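Exo-alpha-sialidase (Clostridium perfringens, PDB 2VO8) probably removes terminal sialic acids from glycans as a family 33 glycoside hydrolase, and through its cohesin module probably joins toxin complexes by binding dockerin partners. Local coordinates at residues A28-E33 with L112-A117; Y42-L47 with S94-V99; V69-K72 with K78-I81; T116-A121 with T126-L131. One frame throughout, in Å; residues are numbered along the deposited sequence.

Contact 1. Residues A28-E33 with L112-A117; sequences AILGIE and LGLTTA
Leu30 and Leu114 reach for each other from facing strands, and their side chains meet at a slant. CD2 of Leu114 does the touching on its side. It rests against the forked end of Leu30, 3.8 Å from Leu30 CD1 and 4.0 Å from Leu30 CD2, so that one methyl is set against two. Both leucines place CG opposite their own carbonyl carbon (chi1 -41° in Leu30, -62° in Leu114), which directs each branched end toward the opposite strand. The backbones lie well apart: the CA atoms of Leu30 and Leu114 are 8.8 Å from each other, too far for main-chain pairing, and only side chains bridge the distance. Two residues earlier on each strand the pattern recurs more lightly, with the single methyl of Ala28 4.5 Å from Leu112 CD1. Segments 28-33 and 112-117 run in roughly the same direction here. Entirely apolar and fully buried, the contact joins the inner faces of the two layers of the cohesin beta sandwich close to the centre of the chain. It ends where the chain turns a corner at Thr115, whose OG1 is hydrogen-bonded to Glu49. Strand 95-103, paired with strand 26-33, brings Val97 and Val99 against Leu30, while Leu112 leans on Ile14 of strand 10-15 and Val136 of strand 126-139, and Leu114 touches Ser12 and Ser132 of those same two strands.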
loop_
_atom_site.group_PDB
_atom_site.type_symbol
_atom_site.label_atom_id
_atom_site.label_comp_id
_atom_site.label_asym_id
_atom_site.label_seq_id
_atom_site.Cartn_x
_atom_site.Cartn_y
_atom_site.Cartn_z
ATOM N N ALA A 28 6.636 -1.378 -4.084
ATOM C CA ALA A 28 6.268 -1.028 -2.720
ATOM C C ALA A 28 5.242 -2.014 -2.181
ATOM O O ALA A 28 4.238 -2.297 -2.838
ATOM C CB ALA A 28 5.725 0.390 -2.663
ATOM N N ILE A 29 5.499 -2.529 -0.984
ATOM C CA ILE A 29 4.687 -3.599 -0.415
ATOM C C ILE A 29 3.811 -3.078 0.720
ATOM O O ILE A 29 4.312 -2.681 1.773
ATOM C CB ILE A 29 5.561 -4.752 0.111
ATOM C CG1 ILE A 29 6.406 -5.339 -1.021
ATOM C CG2 ILE A 29 4.695 -5.828 0.749
ATOM C CD1 ILE A 29 7.414 -6.368 -0.559
ATOM N N LEU A 30 2.502 -3.082 0.497
ATOM C CA LEU A 30 1.560 -2.517 1.441
ATOM C C LEU A 30 0.970 -3.607 2.344
ATOM O O LEU A 30 0.602 -4.683 1.875
ATOM C CB LEU A 30 0.453 -1.780 0.757
ATOM C CG LEU A 30 0.768 -0.907 -0.456
ATOM C CD1 LEU A 30 -0.501 -0.166 -0.845
ATOM C CD2 LEU A 30 1.913 0.065 -0.031
ATOM N N GLY A 31 0.912 -3.346 3.644
ATOM C CA GLY A 31 0.368 -4.367 4.553
ATOM C C GLY A 31 -0.233 -3.800 5.814
ATOM O O GLY A 31 -0.584 -2.621 5.879
ATOM N N ILE A 32 -0.383 -4.690 6.790
ATOM C CA ILE A 32 -0.885 -4.322 8.130
ATOM C C ILE A 32 0.047 -4.935 9.170
ATOM O O ILE A 32 0.824 -5.867 8.863
ATOM C CB ILE A 32 -2.364 -4.767 8.309
ATOM C CG1 ILE A 32 -2.546 -6.278 8.118
ATOM C CG2 ILE A 32 -3.332 -3.978 7.376
ATOM C CD1 ILE A 32 -3.963 -6.751 8.520
ATOM N N GLU A 33 0.011 -4.413 10.404
ATOM C CA GLU A 33 0.874 -4.917 11.479
ATOM C C GLU A 33 0.249 -4.533 12.824
ATOM O O GLU A 33 -0.461 -3.549 12.926
ATOM C CB GLU A 33 2.305 -4.372 11.347
ATOM C CG GLU A 33 3.315 -4.814 12.433
ATOM C CD GLU A 33 3.217 -3.984 13.713
ATOM O OE1 GLU A 33 2.810 -2.814 13.648
ATOM O OE2 GLU A 33 3.530 -4.519 14.798
ATOM N N LEU A 112 6.586 7.855 -0.781
ATOM C CA LEU A 112 5.489 6.947 -1.052
ATOM C C LEU A 112 4.663 6.819 0.251
ATOM O O LEU A 112 5.207 6.382 1.259
ATOM C CB LEU A 112 6.031 5.620 -1.499
ATOM C CG LEU A 112 7.067 5.727 -2.653
ATOM C CD1 LEU A 112 7.679 4.408 -2.936
ATOM C CD2 LEU A 112 6.375 6.434 -3.881
ATOM N N GLY A 113 3.432 7.308 0.200
ATOM C CA GLY A 113 2.560 7.481 1.369
ATOM C C GLY A 113 1.245 6.724 1.333
ATOM O O GLY A 113 0.683 6.458 0.286
ATOM N N LEU A 114 0.743 6.420 2.518
ATOM C CA LEU A 114 -0.609 5.912 2.669
ATOM C C LEU A 114 -1.360 6.966 3.463
ATOM O O LEU A 114 -1.095 7.141 4.684
ATOM C CB LEU A 114 -0.580 4.526 3.349
ATOM C CG LEU A 114 0.133 3.342 2.672
ATOM C CD1 LEU A 114 0.275 2.023 3.539
ATOM C CD2 LEU A 114 -0.546 2.925 1.310
ATOM N N THR A 115 -2.253 7.696 2.795
ATOM C CA THR A 115 -2.951 8.812 3.439
ATOM C C THR A 115 -4.339 8.435 3.983
ATOM O O THR A 115 -4.981 9.230 4.665
ATOM C CB THR A 115 -3.069 10.019 2.484
ATOM O OG1 THR A 115 -3.673 9.597 1.251
ATOM C CG2 THR A 115 -1.710 10.597 2.191
ATOM N N THR A 116 -4.779 7.236 3.602
ATOM C CA THR A 116 -5.986 6.544 4.094
ATOM C C THR A 116 -5.561 5.090 4.259
ATOM O O THR A 116 -4.817 4.506 3.397
ATOM C CB THR A 116 -7.165 6.696 3.115
ATOM O OG1 THR A 116 -7.584 8.072 3.042
ATOM C CG2 THR A 116 -8.402 5.777 3.472
ATOM N N ALA A 117 -5.967 4.494 5.392
ATOM C CA ALA A 117 -5.659 3.085 5.684
ATOM C C ALA A 117 -6.719 2.603 6.672
ATOM O O ALA A 117 -6.823 3.131 7.769
ATOM C CB ALA A 117 -4.290 2.933 6.245
#

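Contact 2. Residues Y42-L47 with S94-V99; sequences YSAEYL and SDLVKV
The phenol ring of Tyr46 reaches across to strand 95-99 and meets Leu96 and Val97 with different atoms. Val97 CG2 approaches the ring obliquely and comes nearest at Tyr46 CE2, 4.2 Å away, the two side chains sliding past each other in opposite directions. Leu96 lies at about a right angle to the tyrosine, and its CD1 methyl is 3.5 Å from Tyr46 OH. The same CD1 is 3.9 Å from Ala44 CB, so one leucine methyl serves both inward-facing residues of segment 42-47. Val97 sets CG1 anti to its backbone N (chi1 -180°), leaving CG2 as the branch that faces the ring. Two consecutive residues can turn toward the other strand because Leu96 and Val97 form a classic beta bulge opposite Leu30, which interrupts the usual alternation. The strand axes are 9.3 Å apart at their closest and their N-to-C directions differ by 38°, a spacing proper to facing layers of the cohesin sandwich. Val83 of strand 78-85 also packs on Ala44, Tyr46 and Val97. Chemically, the contact is apolar apart from the hydroxyl of the buried Tyr46, against which Leu96 CD1 rests. A weak hydrogen bond between Tyr46 OH and Gly31 O gives that polar atom a partner, and probably helps to steady the ring where Leu96 and Val97 pack against it.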
loop_
_atom_site.group_PDB
_atom_site.type_symbol
_atom_site.label_atom_id
_atom_site.label_comp_id
_atom_site.label_asym_id
_atom_site.label_seq_id
_atom_site.Cartn_x
_atom_site.Cartn_y
_atom_site.Cartn_z
ATOM N N TYR A 42 -11.389 -8.608 7.277
ATOM C CA TYR A 42 -11.781 -9.235 5.999
ATOM C C TYR A 42 -11.468 -8.360 4.766
ATOM O O TYR A 42 -11.558 -8.809 3.609
ATOM C CB TYR A 42 -13.231 -9.738 6.048
ATOM C CG TYR A 42 -13.347 -10.976 6.940
ATOM C CD1 TYR A 42 -13.045 -12.224 6.434
ATOM C CD2 TYR A 42 -13.691 -10.874 8.312
ATOM C CE1 TYR A 42 -13.136 -13.377 7.221
ATOM C CE2 TYR A 42 -13.774 -11.997 9.099
ATOM C CZ TYR A 42 -13.486 -13.262 8.542
ATOM O OH TYR A 42 -13.542 -14.449 9.262
ATOM N N SER A 43 -11.097 -7.110 4.983
ATOM C CA SER A 43 -10.831 -6.241 3.821
ATOM C C SER A 43 -9.942 -5.128 4.300
ATOM O O SER A 43 -9.953 -4.828 5.496
ATOM C CB SER A 43 -12.136 -5.666 3.256
ATOM O OG SER A 43 -12.881 -4.939 4.198
ATOM N N ALA A 44 -9.184 -4.519 3.386
ATOM C CA ALA A 44 -8.481 -3.274 3.737
ATOM C C ALA A 44 -8.671 -2.260 2.606
ATOM O O ALA A 44 -9.084 -2.615 1.473
ATOM C CB ALA A 44 -7.052 -3.542 4.053
ATOM N N GLU A 45 -8.375 -0.999 2.903
ATOM C CA GLU A 45 -8.423 0.056 1.897
ATOM C C GLU A 45 -7.329 1.092 2.132
ATOM O O GLU A 45 -7.230 1.669 3.216
ATOM C CB GLU A 45 -9.795 0.732 1.893
ATOM C CG GLU A 45 -9.830 2.061 1.156
ATOM C CD GLU A 45 -11.225 2.652 1.086
ATOM O OE1 GLU A 45 -12.174 1.994 1.558
ATOM O OE2 GLU A 45 -11.370 3.775 0.560
ATOM N N TYR A 46 -6.509 1.323 1.113
ATOM C CA TYR A 46 -5.523 2.397 1.150
ATOM C C TYR A 46 -5.903 3.526 0.198
ATOM O O TYR A 46 -6.665 3.324 -0.747
ATOM C CB TYR A 46 -4.133 1.860 0.800
ATOM C CG TYR A 46 -3.718 0.658 1.617
ATOM C CD1 TYR A 46 -3.246 0.804 2.915
ATOM C CD2 TYR A 46 -3.797 -0.624 1.090
ATOM C CE1 TYR A 46 -2.866 -0.293 3.665
ATOM C CE2 TYR A 46 -3.419 -1.727 1.831
ATOM C CZ TYR A 46 -2.954 -1.556 3.118
ATOM O OH TYR A 46 -2.576 -2.650 3.862
ATOM N N LEU A 47 -5.368 4.715 0.456
ATOM C CA LEU A 47 -5.174 5.698 -0.579
ATOM C C LEU A 47 -3.661 5.860 -0.619
ATOM O O LEU A 47 -3.029 6.308 0.348
ATOM C CB LEU A 47 -5.966 6.999 -0.409
ATOM C CG LEU A 47 -5.799 7.862 -1.690
ATOM C CD1 LEU A 47 -6.668 7.432 -2.859
ATOM C CD2 LEU A 47 -5.923 9.366 -1.402
ATOM N N SER A 94 0.081 -9.378 8.029
ATOM C CA SER A 94 0.244 -9.790 6.633
ATOM C C SER A 94 0.578 -8.623 5.678
ATOM O O SER A 94 0.158 -7.514 5.872
ATOM C CB SER A 94 -0.951 -10.605 6.060
ATOM O OG SER A 94 -2.170 -10.482 6.778
ATOM N N ASP A 95 1.307 -8.966 4.626
ATOM C CA ASP A 95 1.484 -8.123 3.470
ATOM C C ASP A 95 0.317 -8.402 2.502
ATOM O O ASP A 95 -0.109 -9.574 2.321
ATOM C CB ASP A 95 2.862 -8.375 2.852
ATOM C CG ASP A 95 4.009 -7.899 3.769
ATOM O OD1 ASP A 95 3.726 -7.218 4.755
ATOM O OD2 ASP A 95 5.172 -8.201 3.493
ATOM N N LEU A 96 -0.230 -7.323 1.951
ATOM C CA LEU A 96 -1.497 -7.367 1.226
ATOM C C LEU A 96 -1.413 -6.978 -0.271
ATOM O O LEU A 96 -2.111 -7.559 -1.098
ATOM C CB LEU A 96 -2.518 -6.478 1.920
ATOM C CG LEU A 96 -2.934 -6.866 3.340
ATOM C CD1 LEU A 96 -3.963 -5.917 3.872
ATOM C CD2 LEU A 96 -3.520 -8.310 3.330
ATOM N N VAL A 97 -0.559 -6.012 -0.604
ATOM C CA VAL A 97 -0.572 -5.423 -1.949
ATOM C C VAL A 97 0.862 -5.152 -2.420
ATOM O O VAL A 97 1.709 -4.755 -1.612
ATOM C CB VAL A 97 -1.338 -4.097 -1.984
ATOM C CG1 VAL A 97 -1.320 -3.492 -3.492
ATOM C CG2 VAL A 97 -2.730 -4.232 -1.409
ATOM N N LYS A 98 1.118 -5.417 -3.708
ATOM C CA LYS A 98 2.387 -5.074 -4.377
ATOM C C LYS A 98 2.071 -3.923 -5.327
ATOM O O LYS A 98 1.235 -4.081 -6.216
ATOM C CB LYS A 98 2.871 -6.239 -5.235
ATOM C CG LYS A 98 3.184 -7.531 -4.506
ATOM C CD LYS A 98 3.855 -8.553 -5.440
ATOM C CE LYS A 98 3.020 -9.791 -5.786
ATOM N NZ LYS A 98 4.014 -10.905 -6.052
ATOM N N VAL A 99 2.738 -2.778 -5.161
ATOM C CA VAL A 99 2.587 -1.653 -6.092
ATOM C C VAL A 99 3.885 -1.532 -6.899
ATOM O O VAL A 99 4.952 -1.320 -6.350
ATOM C CB VAL A 99 2.271 -0.299 -5.374
ATOM C CG1 VAL A 99 2.072 0.857 -6.390
ATOM C CG2 VAL A 99 1.089 -0.400 -4.483
#

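Contact 3. Residues V69-K72 with K78-I81; sequences VKSK and KVRI
Val69 and Ile81 make the close apolar part of this contact, on the inner face of the paired strands. CG1 of Val69 is 3.7 Å from Ile81 CG2, the two side chains crossing at a slant, and Ser71 CB adds a looser touch 4.1 Å from Val79 CG1. Ile60 of strand 55-62 lies against Val69, Ser71 and Val79, and Val97 of strand 95-103 against Val69 and Ile81, so this side turns into the body of the domain. Backbone bonds set the register of the two strands, and side chains alternate between faces. Segments 69-72 and 78-81 are the antiparallel arms of a beta hairpin in the cohesin sandwich, with Lys72 and Arg80 as a hydrogen-bonded pair and Ser71 and Ile81 as the adjoining non-hydrogen-bonded pair. Lys72 N donates to Arg80 O at 2.9 Å, in the carbonyl plane, and Arg80 N returns a bond to Lys72 O at 2.8 Å, tilted 26° from that carbonyl's plane. Ser71 CA approaches Arg80 O as well, in a CA-H...O contact. The outer face is different in kind. There Lys72 and Arg80 lie side by side and point the same way, each chain extended at first and then bent at chi3 (50° and 75°). Lys72 CE comes 3.3 Å from Arg80 NH2, while the like charges Lys72 NZ and Arg80 NH2 are 3.4 Å apart, both donors. Lys72 is exposed, so solvent probably screens much of this repulsion; Arg80 also packs along Glu45 and Leu47 of strand 41-49.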
loop_
_atom_site.group_PDB
_atom_site.type_symbol
_atom_site.label_atom_id
_atom_site.label_comp_id
_atom_site.label_asym_id
_atom_site.label_seq_id
_atom_site.Cartn_x
_atom_site.Cartn_y
_atom_site.Cartn_z
ATOM N N VAL A 69 -7.362 -7.576 -5.210
ATOM C CA VAL A 69 -7.137 -6.143 -5.214
ATOM C C VAL A 69 -7.849 -5.493 -6.416
ATOM O O VAL A 69 -7.873 -6.052 -7.545
ATOM C CB VAL A 69 -5.607 -5.835 -5.206
ATOM C CG1 VAL A 69 -5.348 -4.362 -5.098
ATOM C CG2 VAL A 69 -4.900 -6.570 -4.021
ATOM N N LYS A 70 -8.497 -4.375 -6.142
ATOM C CA LYS A 70 -9.008 -3.466 -7.141
ATOM C C LYS A 70 -8.421 -2.095 -6.838
ATOM O O LYS A 70 -8.285 -1.722 -5.664
ATOM C CB LYS A 70 -10.543 -3.378 -7.078
ATOM C CG LYS A 70 -11.306 -4.675 -7.505
ATOM C CD LYS A 70 -11.045 -5.045 -8.990
ATOM C CE LYS A 70 -11.720 -6.372 -9.390
ATOM N NZ LYS A 70 -11.609 -6.670 -10.861
ATOM N N SER A 71 -8.128 -1.331 -7.892
ATOM C CA SER A 71 -7.472 -0.044 -7.720
ATOM C C SER A 71 -7.872 0.929 -8.822
ATOM O O SER A 71 -8.144 0.514 -9.950
ATOM C CB SER A 71 -5.965 -0.207 -7.683
ATOM O OG SER A 71 -5.434 -0.526 -8.959
ATOM N N LYS A 72 -7.893 2.213 -8.481
ATOM C CA LYS A 72 -8.149 3.292 -9.448
ATOM C C LYS A 72 -7.287 4.495 -9.077
ATOM O O LYS A 72 -7.296 4.960 -7.925
ATOM C CB LYS A 72 -9.627 3.719 -9.451
ATOM C CG LYS A 72 -10.034 4.643 -10.657
ATOM C CD LYS A 72 -11.452 5.306 -10.526
ATOM C CE LYS A 72 -11.672 5.999 -9.158
ATOM N NZ LYS A 72 -12.836 6.989 -9.056
ATOM N N LYS A 78 -2.557 9.664 -6.864
ATOM C CA LYS A 78 -3.461 9.265 -5.757
ATOM C C LYS A 78 -4.292 8.074 -6.198
ATOM O O LYS A 78 -5.105 8.203 -7.111
ATOM C CB LYS A 78 -4.381 10.407 -5.343
ATOM C CG LYS A 78 -3.618 11.611 -4.794
ATOM C CD LYS A 78 -4.549 12.658 -4.266
ATOM C CE LYS A 78 -3.772 13.822 -3.649
ATOM N NZ LYS A 78 -4.572 15.067 -3.583
ATOM N N VAL A 79 -4.057 6.923 -5.555
ATOM C CA VAL A 79 -4.587 5.630 -6.030
ATOM C C VAL A 79 -5.405 4.982 -4.900
ATOM O O VAL A 79 -4.871 4.662 -3.827
ATOM C CB VAL A 79 -3.502 4.662 -6.473
ATOM C CG1 VAL A 79 -4.136 3.395 -7.201
ATOM C CG2 VAL A 79 -2.453 5.331 -7.363
ATOM N N ARG A 80 -6.690 4.807 -5.173
ATOM C CA ARG A 80 -7.591 4.103 -4.275
ATOM C C ARG A 80 -7.400 2.611 -4.479
ATOM O O ARG A 80 -7.537 2.123 -5.599
ATOM C CB ARG A 80 -9.041 4.499 -4.531
ATOM C CG ARG A 80 -9.973 3.766 -3.588
ATOM C CD ARG A 80 -11.335 4.409 -3.524
ATOM N NE ARG A 80 -12.143 4.131 -4.717
ATOM C CZ ARG A 80 -12.582 5.042 -5.598
ATOM N NH1 ARG A 80 -12.298 6.348 -5.463
ATOM N NH2 ARG A 80 -13.310 4.650 -6.640
ATOM N N ILE A 81 -7.096 1.902 -3.402
ATOM C CA ILE A 81 -6.767 0.475 -3.423
ATOM C C ILE A 81 -7.675 -0.245 -2.427
ATOM O O ILE A 81 -7.696 0.103 -1.234
ATOM C CB ILE A 81 -5.316 0.191 -3.085
ATOM C CG1 ILE A 81 -4.381 0.981 -4.022
ATOM C CG2 ILE A 81 -5.036 -1.333 -3.072
ATOM C CD1 ILE A 81 -3.012 0.718 -3.784
#

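Contact 4. Residues T116-A121 with T126-L131; sequences TALVGA and THDLEL
Leu118 and Thr126 meet through torsions that send both side chains to the same face: Leu118 has CG opposite its carbonyl carbon (chi1 -49°), and Thr126 turns CG2, anti to its backbone N, toward the leucine. Thr126 CG2 thus settles 3.7 Å from Leu118 CB. The two segments are arms of a beta hairpin, joined by a short loop, in the cohesin sandwich. Val119 and His127 form its hydrogen-bonded pair: Val119 N donates to His127 O at 2.9 Å in the carbonyl plane, and His127 N donates to Val119 O at 2.8 Å, nearly in line with the C=O. Farther along, Leu129 N reaches Ala117 O at 2.9 Å, with the donor tilted 34° from the carbonyl plane. On the face opposite Leu118, Val119 CG1 lies 3.9 Å from both methyls of Leu129, the side chains crossing at about a right angle. Ala121 CB approaches the His127 ring obliquely, 3.7 Å from ND1, while Val119 O lies at the ring edge, near its plane. The end of Leu131 comes in toward segment 116-121, its CD2 against Ala117 N. Strand 41-49 continues the sheet beyond segment 116-121, and Asp128 bonds through its backbone to Val9 on the other flank. Asp128 itself runs alongside Leu118, bringing its carboxylate OD1 to 3.3 Å from the methyl carbon Leu118 CD2.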
loop_
_atom_site.group_PDB
_atom_site.type_symbol
_atom_site.label_atom_id
_atom_site.label_comp_id
_atom_site.label_asym_id
_atom_site.label_seq_id
_atom_site.Cartn_x
_atom_site.Cartn_y
_atom_site.Cartn_z
ATOM N N THR A 116 -4.779 7.236 3.602
ATOM C CA THR A 116 -5.986 6.544 4.094
ATOM C C THR A 116 -5.561 5.090 4.259
ATOM O O THR A 116 -4.817 4.506 3.397
ATOM C CB THR A 116 -7.165 6.696 3.115
ATOM O OG1 THR A 116 -7.584 8.072 3.042
ATOM C CG2 THR A 116 -8.402 5.777 3.472
ATOM N N ALA A 117 -5.967 4.494 5.392
ATOM C CA ALA A 117 -5.659 3.085 5.684
ATOM C C ALA A 117 -6.719 2.603 6.672
ATOM O O ALA A 117 -6.823 3.131 7.769
ATOM C CB ALA A 117 -4.290 2.933 6.245
ATOM N N LEU A 118 -7.546 1.677 6.212
ATOM C CA LEU A 118 -8.772 1.260 6.950
ATOM C C LEU A 118 -8.861 -0.243 6.805
ATOM O O LEU A 118 -8.356 -0.791 5.792
ATOM C CB LEU A 118 -10.021 1.845 6.314
ATOM C CG LEU A 118 -10.251 3.298 5.919
ATOM C CD1 LEU A 118 -11.400 3.345 4.966
ATOM C CD2 LEU A 118 -10.526 4.169 7.153
ATOM N N VAL A 119 -9.532 -0.896 7.763
ATOM C CA VAL A 119 -9.889 -2.319 7.635
ATOM C C VAL A 119 -11.390 -2.508 7.871
ATOM O O VAL A 119 -12.003 -1.782 8.659
ATOM C CB VAL A 119 -9.058 -3.295 8.551
ATOM C CG1 VAL A 119 -7.565 -3.382 8.133
ATOM C CG2 VAL A 119 -9.183 -2.916 10.028
ATOM N N GLY A 120 -11.988 -3.441 7.113
ATOM C CA GLY A 120 -13.345 -3.910 7.341
ATOM C C GLY A 120 -13.189 -5.168 8.143
ATOM O O GLY A 120 -12.313 -6.006 7.849
ATOM N N ALA A 121 -14.033 -5.304 9.156
ATOM C CA ALA A 121 -13.859 -6.331 10.162
ATOM C C ALA A 121 -15.128 -7.156 10.291
ATOM O O ALA A 121 -16.148 -6.863 9.668
ATOM C CB ALA A 121 -13.493 -5.706 11.500
ATOM N N THR A 126 -16.188 -0.596 9.425
ATOM C CA THR A 126 -14.836 -0.136 9.091
ATOM C C THR A 126 -14.140 0.485 10.311
ATOM O O THR A 126 -14.794 1.007 11.217
ATOM C CB THR A 126 -14.864 0.834 7.908
ATOM O OG1 THR A 126 -15.539 0.191 6.816
ATOM C CG2 THR A 126 -13.473 1.204 7.474
ATOM N N HIS A 127 -12.817 0.360 10.328
ATOM C CA HIS A 127 -11.961 0.773 11.434
ATOM C C HIS A 127 -10.658 1.379 10.908
ATOM O O HIS A 127 -10.103 0.913 9.913
ATOM C CB HIS A 127 -11.587 -0.430 12.261
ATOM C CG HIS A 127 -12.751 -1.080 12.925
ATOM N ND1 HIS A 127 -13.443 -2.116 12.341
ATOM C CD2 HIS A 127 -13.340 -0.849 14.120
ATOM C CE1 HIS A 127 -14.424 -2.488 13.151
ATOM N NE2 HIS A 127 -14.373 -1.749 14.246
ATOM N N ASP A 128 -10.155 2.394 11.600
ATOM C CA ASP A 128 -8.922 3.060 11.147
ATOM C C ASP A 128 -7.659 2.306 11.467
ATOM O O ASP A 128 -7.543 1.646 12.485
ATOM C CB ASP A 128 -8.793 4.444 11.768
ATOM C CG ASP A 128 -9.884 5.379 11.381
ATOM O OD1 ASP A 128 -10.534 5.207 10.322
ATOM O OD2 ASP A 128 -10.041 6.366 12.148
ATOM N N LEU A 129 -6.661 2.470 10.591
ATOM C CA LEU A 129 -5.300 2.005 10.859
ATOM C C LEU A 129 -4.456 3.297 10.965
ATOM O O LEU A 129 -4.816 4.286 10.388
ATOM C CB LEU A 129 -4.746 1.165 9.705
ATOM C CG LEU A 129 -5.347 -0.236 9.400
ATOM C CD1 LEU A 129 -4.652 -0.803 8.198
ATOM C CD2 LEU A 129 -5.329 -1.228 10.572
ATOM N N GLU A 130 -3.355 3.226 11.681
ATOM C CA GLU A 130 -2.356 4.305 11.648
ATOM C C GLU A 130 -1.784 4.402 10.229
ATOM O O GLU A 130 -1.551 3.380 9.588
ATOM C CB GLU A 130 -1.249 4.019 12.618
ATOM C CG GLU A 130 -1.644 4.302 14.057
ATOM C CD GLU A 130 -0.451 4.429 14.986
ATOM O OE1 GLU A 130 0.675 4.766 14.528
ATOM O OE2 GLU A 130 -0.635 4.146 16.201
ATOM N N LEU A 131 -1.572 5.639 9.785
ATOM C CA LEU A 131 -1.000 5.905 8.473
ATOM C C LEU A 131 0.506 5.604 8.425
ATOM O O LEU A 131 1.159 5.352 9.422
ATOM C CB LEU A 131 -1.325 7.347 8.051
ATOM C CG LEU A 131 -2.808 7.726 8.093
ATOM C CD1 LEU A 131 -3.092 9.178 7.638
ATOM C CD2 LEU A 131 -3.628 6.703 7.264
#

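How the contacts relate
Contacts 1 and 2 both bridge the two layers of the sandwich, and their centres are about 7 Å apart; Leu30 O and Leu96 N, at 2.8 Å, probably form a hydrogen bond between their strands. Contacts 3 and 4 are hairpins within layers, and segment 42-47 links them: Tyr46 N lies 2.9 Å from Ile81 O, and Glu45 N 2.9 Å from Leu118 O, both probable hydrogen bonds. The hairpins themselves do not touch, with centres about 15 Å apart and nearest atoms about 7 Å. Contacts 1 and 4 share Thr116 and Ala117, where strand 107-121 passes from one to the other. All four belong to the cohesin module rather than to the sialidase active site.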